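Local coordinates for putative nitrite reductase NADPH (Small subunit) oxidoreductase protein (Vibrio parahaemolyticus RIMD 2210633, PDB 3C0D) that probably serves as the Rieske-like small subunit of an NAD(P)H-dependent nitrite reductase in nitrate assimilation, at residues L4-M16 with T99-E111. Numbering follows the deposited sequence.
Sequences LTKVKLCQLDDLM and TVDDNQVCYLAKE
Val-7 CB lies over one face of the Tyr-107 ring, offset toward its rim, 3.8 Å from the ring centroid and 27° off the normal, which meets the definition of a CH-pi contact. Tyrosine CG between the backbone N and the carbonyl carbon (chi1 71°) sets the ring alongside Val-7. Leu-9 approaches the same ring obliquely, CD1 lying 3.5 Å from Tyr-107 CD2.

The register shifts by one residue between Lys-8 and Cys-10, at a classic beta bulge: Leu-9 and Cys-10 both oppose Val-105. Val-105 O accepts three hydrogen bonds, two across the strands, from Leu-9 N (2.8 Å, in the carbonyl plane) and Cys-10 N (3.3 Å, tilted from it), and a third from its own neighbour, Gln-104 NE2, above that plane. Val-105 N returns a bond to Cys-10 O (2.8 Å).

On the face shared with Leu-108, Lys-6 bends at chi3 (59°) and forms a salt bridge with Asp-101 in the hairpin turn, NZ 2.9 Å from OD2, whose syn lone pair is used.

Strand 104-108 lies between 6-11 and 95-100 of the Rieske-like domain. Strand 6-11 reaches 21-25 and 28-35 through Leu-9, the 3-10 turn reaches 28-35 and 39-47 through Leu-12, and the hairpin meets Ile-25 through Tyr-107 and Val-40 through Val-100.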
loop_
_atom_site.group_PDB
_atom_site.type_symbol
_atom_site.label_atom_id
_atom_site.label_comp_id
_atom_site.label_asym_id
_atom_site.label_seq_id
_atom_site.Cartn_x
_atom_site.Cartn_y
_atom_site.Cartn_z
ATOM N N LEU A 4 14.070 12.986 5.503
ATOM C CA LEU A 4 13.473 13.148 6.860
ATOM C C LEU A 4 12.148 13.903 6.788
ATOM O O LEU A 4 11.319 13.799 7.696
ATOM C CB LEU A 4 14.427 13.923 7.792
ATOM C CG LEU A 4 15.803 13.388 8.220
ATOM C CD1 LEU A 4 16.454 14.406 9.145
ATOM C CD2 LEU A 4 15.660 12.047 8.927
ATOM N N THR A 5 11.940 14.657 5.711
ATOM C CA THR A 5 10.711 15.443 5.566
ATOM C C THR A 5 9.455 14.659 5.169
ATOM O O THR A 5 9.523 13.678 4.418
ATOM C CB THR A 5 10.905 16.597 4.560
ATOM O OG1 THR A 5 11.425 16.079 3.326
ATOM C CG2 THR A 5 11.864 17.645 5.128
ATOM N N LYS A 6 8.312 15.108 5.688
ATOM C CA LYS A 6 7.028 14.475 5.421
ATOM C C LYS A 6 6.072 15.405 4.678
ATOM O O LYS A 6 5.992 16.597 4.967
ATOM C CB LYS A 6 6.387 14.012 6.731
ATOM C CG LYS A 6 6.167 15.108 7.751
ATOM C CD LYS A 6 5.521 14.553 9.012
ATOM C CE LYS A 6 6.386 13.474 9.648
ATOM N NZ LYS A 6 5.765 12.966 10.893
ATOM N N VAL A 7 5.341 14.847 3.719
ATOM C CA VAL A 7 4.402 15.623 2.911
ATOM C C VAL A 7 2.961 15.176 3.160
ATOM O O VAL A 7 2.640 13.998 2.992
ATOM C CB VAL A 7 4.701 15.441 1.396
ATOM C CG1 VAL A 7 3.976 16.513 0.577
ATOM C CG2 VAL A 7 6.197 15.484 1.152
ATOM N N LYS A 8 2.097 16.109 3.551
ATOM C CA LYS A 8 0.697 15.779 3.788
ATOM C C LYS A 8 0.161 15.002 2.595
ATOM O O LYS A 8 0.307 15.434 1.451
ATOM C CB LYS A 8 -0.131 17.055 3.995
ATOM C CG LYS A 8 0.190 17.810 5.292
ATOM C CD LYS A 8 -0.655 19.066 5.449
ATOM C CE LYS A 8 -0.332 19.767 6.761
ATOM N NZ LYS A 8 -1.019 21.079 6.911
ATOM N N LEU A 9 -0.454 13.853 2.868
ATOM C CA LEU A 9 -1.011 12.973 1.836
ATOM C C LEU A 9 -2.548 12.964 1.895
ATOM O O LEU A 9 -3.230 13.298 0.920
ATOM C CB LEU A 9 -0.466 11.566 2.057
ATOM C CG LEU A 9 -0.424 10.613 0.874
ATOM C CD1 LEU A 9 0.257 11.279 -0.301
ATOM C CD2 LEU A 9 0.332 9.364 1.284
ATOM N N CYS A 10 -3.083 12.559 3.046
ATOM C CA CYS A 10 -4.530 12.540 3.276
ATOM C C CYS A 10 -4.853 12.425 4.761
ATOM O O CYS A 10 -3.964 12.263 5.593
ATOM C CB CYS A 10 -5.192 11.383 2.531
ATOM S SG CYS A 10 -4.991 9.750 3.278
ATOM N N GLN A 11 -6.140 12.527 5.080
ATOM C CA GLN A 11 -6.640 12.429 6.453
ATOM C C GLN A 11 -6.910 10.961 6.746
ATOM O O GLN A 11 -7.439 10.258 5.891
ATOM C CB GLN A 11 -7.955 13.189 6.593
ATOM C CG GLN A 11 -7.820 14.685 6.600
ATOM C CD GLN A 11 -6.992 15.166 7.762
ATOM O OE1 GLN A 11 -5.774 15.339 7.646
ATOM N NE2 GLN A 11 -7.646 15.371 8.902
ATOM N N LEU A 12 -6.569 10.497 7.942
ATOM C CA LEU A 12 -6.807 9.102 8.273
ATOM C C LEU A 12 -8.258 8.657 8.023
ATOM O O LEU A 12 -8.485 7.545 7.549
ATOM C CB LEU A 12 -6.447 8.801 9.726
ATOM C CG LEU A 12 -6.616 7.303 10.003
ATOM C CD1 LEU A 12 -5.267 6.588 9.838
ATOM C CD2 LEU A 12 -7.182 7.089 11.391
ATOM N N ASP A 13 -9.244 9.498 8.332
ATOM C CA ASP A 13 -10.617 9.071 8.100
ATOM C C ASP A 13 -11.056 9.123 6.632
ATOM O O ASP A 13 -12.253 9.045 6.323
ATOM C CB ASP A 13 -11.609 9.819 9.003
ATOM C CG ASP A 13 -11.373 11.304 9.046
ATOM O OD1 ASP A 13 -10.199 11.723 9.140
ATOM O OD2 ASP A 13 -12.376 12.048 9.014
ATOM N N ASP A 14 -10.074 9.240 5.737
ATOM C CA ASP A 14 -10.318 9.206 4.303
ATOM C C ASP A 14 -10.074 7.734 3.951
ATOM O O ASP A 14 -10.446 7.246 2.874
ATOM C CB ASP A 14 -9.311 10.076 3.544
ATOM C CG ASP A 14 -9.756 11.524 3.413
ATOM O OD1 ASP A 14 -10.958 11.767 3.167
ATOM O OD2 ASP A 14 -8.893 12.419 3.536
ATOM N N LEU A 15 -9.443 7.039 4.895
ATOM C CA LEU A 15 -9.102 5.631 4.747
ATOM C C LEU A 15 -9.980 4.680 5.560
ATOM O O LEU A 15 -10.009 4.750 6.793
ATOM C CB LEU A 15 -7.651 5.386 5.173
ATOM C CG LEU A 15 -6.497 6.151 4.533
ATOM C CD1 LEU A 15 -5.204 5.639 5.147
ATOM C CD2 LEU A 15 -6.488 5.952 3.027
HETATM N N MSE A 16 -10.674 3.780 4.867
HETATM C CA MSE A 16 -11.505 2.784 5.518
HETATM C C MSE A 16 -10.569 1.658 5.943
HETATM O O MSE A 16 -9.615 1.336 5.235
HETATM C CB MSE A 16 -12.548 2.232 4.555
HETATM C CG MSE A 16 -13.776 3.101 4.377
HETATM SE SE MSE A 16 -15.103 2.215 3.243
HETATM C CE MSE A 16 -16.191 1.375 4.628
ATOM N N THR A 99 3.663 7.705 7.560
ATOM C CA THR A 99 3.408 7.934 8.981
ATOM C C THR A 99 2.104 8.698 9.184
ATOM O O THR A 99 1.618 9.377 8.274
ATOM C CB THR A 99 4.539 8.733 9.653
ATOM O OG1 THR A 99 4.741 9.970 8.952
ATOM C CG2 THR A 99 5.817 7.921 9.657
ATOM N N VAL A 100 1.551 8.585 10.390
ATOM C CA VAL A 100 0.302 9.257 10.746
ATOM C C VAL A 100 0.478 9.967 12.084
ATOM O O VAL A 100 0.529 9.327 13.133
ATOM C CB VAL A 100 -0.848 8.240 10.875
ATOM C CG1 VAL A 100 -2.170 8.964 11.015
ATOM C CG2 VAL A 100 -0.840 7.305 9.675
ATOM N N ASP A 101 0.575 11.290 12.047
ATOM C CA ASP A 101 0.745 12.057 13.266
ATOM C C ASP A 101 -0.564 12.214 14.027
ATOM O O ASP A 101 -0.889 11.361 14.848
ATOM C CB ASP A 101 1.377 13.399 12.939
ATOM C CG ASP A 101 2.756 13.236 12.317
ATOM O OD1 ASP A 101 3.599 12.539 12.938
ATOM O OD2 ASP A 101 2.990 13.786 11.211
ATOM N N ASP A 102 -1.323 13.275 13.793
ATOM C CA ASP A 102 -2.597 13.388 14.503
ATOM C C ASP A 102 -3.520 12.445 13.754
ATOM O O ASP A 102 -3.678 11.283 14.125
ATOM C CB ASP A 102 -3.112 14.823 14.461
ATOM C CG ASP A 102 -2.989 15.527 15.812
ATOM O OD1 ASP A 102 -2.130 15.128 16.641
ATOM O OD2 ASP A 102 -3.754 16.488 16.038
ATOM N N ASN A 103 -4.136 12.948 12.699
ATOM C CA ASN A 103 -4.968 12.108 11.854
ATOM C C ASN A 103 -4.477 12.461 10.468
ATOM O O ASN A 103 -5.172 12.306 9.469
ATOM C CB ASN A 103 -6.452 12.426 12.024
ATOM C CG ASN A 103 -7.090 11.618 13.136
ATOM O OD1 ASN A 103 -6.925 10.399 13.207
ATOM N ND2 ASN A 103 -7.828 12.294 14.009
ATOM N N GLN A 104 -3.245 12.946 10.442
ATOM C CA GLN A 104 -2.596 13.360 9.219
ATOM C C GLN A 104 -1.720 12.238 8.709
ATOM O O GLN A 104 -0.801 11.782 9.398
ATOM C CB GLN A 104 -1.739 14.603 9.477
ATOM C CG GLN A 104 -1.068 15.160 8.251
ATOM C CD GLN A 104 -2.067 15.485 7.170
ATOM O OE1 GLN A 104 -3.019 16.234 7.395
ATOM N NE2 GLN A 104 -1.865 14.918 5.986
ATOM N N VAL A 105 -2.013 11.776 7.505
ATOM C CA VAL A 105 -1.213 10.726 6.916
ATOM C C VAL A 105 -0.225 11.408 5.983
ATOM O O VAL A 105 -0.610 12.215 5.142
ATOM C CB VAL A 105 -2.077 9.740 6.135
ATOM C CG1 VAL A 105 -1.210 8.684 5.511
ATOM C CG2 VAL A 105 -3.092 9.120 7.069
ATOM N N CYS A 106 1.053 11.109 6.157
ATOM C CA CYS A 106 2.080 11.710 5.327
ATOM C C CYS A 106 2.965 10.641 4.714
ATOM O O CYS A 106 2.956 9.485 5.140
ATOM C CB CYS A 106 2.970 12.638 6.166
ATOM S SG CYS A 106 2.195 14.106 6.852
ATOM N N TYR A 107 3.732 11.028 3.708
ATOM C CA TYR A 107 4.677 10.106 3.113
ATOM C C TYR A 107 6.032 10.768 3.345
ATOM O O TYR A 107 6.135 11.993 3.368
ATOM C CB TYR A 107 4.371 9.892 1.632
ATOM C CG TYR A 107 4.655 11.040 0.708
ATOM C CD1 TYR A 107 5.929 11.234 0.172
ATOM C CD2 TYR A 107 3.634 11.878 0.284
ATOM C CE1 TYR A 107 6.171 12.238 -0.784
ATOM C CE2 TYR A 107 3.863 12.887 -0.670
ATOM C CZ TYR A 107 5.131 13.058 -1.204
ATOM O OH TYR A 107 5.332 14.020 -2.174
ATOM N N LEU A 108 7.067 9.968 3.552
ATOM C CA LEU A 108 8.389 10.520 3.815
ATOM C C LEU A 108 9.199 10.664 2.528
ATOM O O LEU A 108 9.380 9.693 1.791
ATOM C CB LEU A 108 9.114 9.620 4.825
ATOM C CG LEU A 108 8.296 9.349 6.099
ATOM C CD1 LEU A 108 8.978 8.304 6.966
ATOM C CD2 LEU A 108 8.106 10.647 6.865
ATOM N N ALA A 109 9.673 11.881 2.262
ATOM C CA ALA A 109 10.467 12.164 1.063
ATOM C C ALA A 109 11.952 12.376 1.378
ATOM O O ALA A 109 12.443 11.945 2.423
ATOM C CB ALA A 109 9.906 13.392 0.341
ATOM N N LYS A 110 12.658 13.041 0.465
ATOM C CA LYS A 110 14.084 13.330 0.629
ATOM C C LYS A 110 14.305 14.836 0.441
ATOM O O LYS A 110 13.462 15.628 0.864
ATOM C CB LYS A 110 14.893 12.533 -0.399
ATOM C CG LYS A 110 14.471 11.068 -0.498
ATOM C CD LYS A 110 15.424 10.235 -1.357
ATOM C CE LYS A 110 16.746 9.962 -0.646
ATOM N NZ LYS A 110 17.667 9.136 -1.479
ATOM N N GLU A 111 15.423 15.241 -0.171
ATOM C CA GLU A 111 15.678 16.671 -0.402
ATOM C C GLU A 111 17.005 17.033 -1.097
ATOM O O GLU A 111 17.418 16.353 -2.040
ATOM C CB GLU A 111 15.544 17.439 0.919
ATOM C CG GLU A 111 14.397 18.445 0.911
ATOM C CD GLU A 111 14.001 18.907 2.308
ATOM O OE1 GLU A 111 13.176 19.842 2.415
ATOM O OE2 GLU A 111 14.508 18.331 3.300
#